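Local atomic coordinates of putative D-tyrosyl-tRNA(Tyr) deacylase 2 (Leishmania major, PDB entry 1TC5), a protein that may hydrolyse D-tyrosyl-tRNA(Tyr) to D-tyrosine and free tRNA, as a divergent homodimeric member of the DTD family of D-aminoacyl-tRNA deacylases. Residues D127-C130 with H131-V135. Residues are numbered along the deposited sequence; the frame is centred on the assembly and turned at random.
Sequences DRFC and HFVRV
Val133 lays its CG2 methyl over one face of the Phe129 ring, 4.1 Å from the ring centroid, a CH-pi contact one helical turn apart. With CG2 anti to the carbonyl carbon and beside the backbone N, the methyl is carried back toward the preceding turn, where Val133 CG2 also meets Phe129 O at 3.1 Å. This is the densely packed side: Phe129 continues onto Val62 of helix 55-67, while Val133 and Cys130 rest on Ile94 and Ile96 of strand 93-98. Four successive i to i+4 backbone bonds join the turns, from His131 N to Asp127 O through to Arg134 N to Cys130 O.

Between core and surface, the Arg128 chain folds at chi2 (76°) across the Phe132 ring. Its CG makes an off-centre CH-pi contact, and Phe132 CE1 covers one face of the guanidinium, whose plane is inclined 62° to the ring. Arg128 NH1 approaches His131 CD2 at 3.5 Å, but the stronger tie is a salt bridge from NH2 to Asp55.

The outer side is looser and partly water-mediated. A water donates to Asp127 O at 2.6 Å and reaches Asp127 OD1 and Arg134 NH2 through weak bonds; Asp127 OD1 and Arg134 NH2 themselves remain 4.8 Å apart. One face of the Arg134 guanidinium lies over the Cys130 carbonyl carbon. Arg134 NH1 forms a salt bridge with Glu141 OE2, and His131 ND1 is hydrogen-bonded to the same oxygen. Together these contacts describe an amphipathic alpha-helix, 119-136, packed by its apolar side against the mixed beta-sheet and helix 55-67 of the DTD fold.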
loop_
_atom_site.group_PDB
_atom_site.type_symbol
_atom_site.label_atom_id
_atom_site.label_comp_id
_atom_site.label_asym_id
_atom_site.label_seq_id
_atom_site.Cartn_x
_atom_site.Cartn_y
_atom_site.Cartn_z
ATOM N N ASP A 127 18.131 5.103 7.142
ATOM C CA ASP A 127 18.438 6.119 8.129
ATOM C C ASP A 127 18.763 7.476 7.482
ATOM O O ASP A 127 18.294 8.522 7.932
ATOM C CB ASP A 127 19.604 5.639 8.983
ATOM C CG ASP A 127 19.853 6.524 10.164
ATOM O OD1 ASP A 127 19.000 6.524 11.074
ATOM O OD2 ASP A 127 20.867 7.247 10.268
ATOM N N ARG A 128 19.568 7.439 6.423
ATOM C CA ARG A 128 20.003 8.657 5.739
ATOM C C ARG A 128 18.830 9.304 5.040
ATOM O O ARG A 128 18.661 10.516 5.083
ATOM C CB ARG A 128 21.125 8.320 4.759
ATOM C CG ARG A 128 21.923 9.492 4.260
ATOM C CD ARG A 128 22.910 10.029 5.268
ATOM N NE ARG A 128 23.591 11.234 4.786
ATOM C CZ ARG A 128 23.942 12.274 5.546
ATOM N NH1 ARG A 128 23.689 12.304 6.855
ATOM N NH2 ARG A 128 24.560 13.302 4.988
ATOM N N PHE A 129 17.990 8.479 4.437
ATOM C CA PHE A 129 16.805 8.947 3.749
ATOM C C PHE A 129 15.799 9.608 4.697
ATOM O O PHE A 129 15.236 10.643 4.358
ATOM C CB PHE A 129 16.141 7.792 3.002
ATOM C CG PHE A 129 14.877 8.171 2.310
ATOM C CD1 PHE A 129 14.912 8.678 1.012
ATOM C CD2 PHE A 129 13.649 8.017 2.947
ATOM C CE1 PHE A 129 13.739 9.020 0.353
ATOM C CE2 PHE A 129 12.451 8.350 2.282
ATOM C CZ PHE A 129 12.508 8.866 0.995
ATOM N N CYS A 130 15.604 9.036 5.889
ATOM C CA CYS A 130 14.705 9.614 6.873
ATOM C C CYS A 130 15.267 10.937 7.415
ATOM O O CYS A 130 14.510 11.886 7.624
ATOM C CB CYS A 130 14.433 8.627 8.021
ATOM S SG CYS A 130 13.522 7.087 7.573
ATOM N N HIS A 131 16.582 10.985 7.642
ATOM C CA HIS A 131 17.253 12.233 8.032
ATOM C C HIS A 131 17.011 13.378 7.015
ATOM O O HIS A 131 16.679 14.510 7.394
ATOM C CB HIS A 131 18.757 11.981 8.222
ATOM C CG HIS A 131 19.562 13.236 8.388
ATOM N ND1 HIS A 131 19.271 14.183 9.349
ATOM C CD2 HIS A 131 20.630 13.711 7.701
ATOM C CE1 HIS A 131 20.133 15.182 9.253
ATOM N NE2 HIS A 131 20.960 14.925 8.256
ATOM N N PHE A 132 17.210 13.085 5.730
ATOM C CA PHE A 132 17.049 14.067 4.673
ATOM C C PHE A 132 15.618 14.567 4.604
ATOM O O PHE A 132 15.393 15.722 4.313
ATOM C CB PHE A 132 17.477 13.492 3.316
ATOM C CG PHE A 132 18.973 13.352 3.129
ATOM C CD1 PHE A 132 19.887 14.106 3.873
ATOM C CD2 PHE A 132 19.468 12.481 2.159
ATOM C CE1 PHE A 132 21.257 13.976 3.670
ATOM C CE2 PHE A 132 20.839 12.345 1.954
ATOM C CZ PHE A 132 21.735 13.104 2.707
ATOM N N VAL A 133 14.644 13.692 4.854
ATOM C CA VAL A 133 13.228 14.088 4.815
ATOM C C VAL A 133 12.938 15.008 6.002
ATOM O O VAL A 133 12.346 16.065 5.838
ATOM C CB VAL A 133 12.267 12.843 4.773
ATOM C CG1 VAL A 133 10.754 13.238 4.813
ATOM C CG2 VAL A 133 12.537 12.013 3.522
ATOM N N ARG A 134 13.393 14.624 7.192
ATOM C CA ARG A 134 13.267 15.470 8.384
ATOM C C ARG A 134 13.805 16.878 8.131
ATOM O O ARG A 134 13.161 17.874 8.486
ATOM C CB ARG A 134 14.043 14.884 9.582
ATOM C CG ARG A 134 13.410 13.687 10.294
ATOM C CD ARG A 134 14.327 13.121 11.404
ATOM N NE ARG A 134 14.415 11.677 11.364
ATOM C CZ ARG A 134 15.521 10.972 11.518
ATOM N NH1 ARG A 134 16.695 11.556 11.716
ATOM N NH2 ARG A 134 15.441 9.649 11.474
ATOM N N VAL A 135 14.984 16.947 7.513
ATOM C CA VAL A 135 15.655 18.221 7.266
ATOM C C VAL A 135 14.840 19.050 6.265
ATOM O O VAL A 135 14.613 20.237 6.493
ATOM C CB VAL A 135 17.127 18.002 6.817
ATOM C CG1 VAL A 135 17.776 19.289 6.332
ATOM C CG2 VAL A 135 17.932 17.415 7.976
HETATM O O HOH W 1 17.444 8.654 10.340
#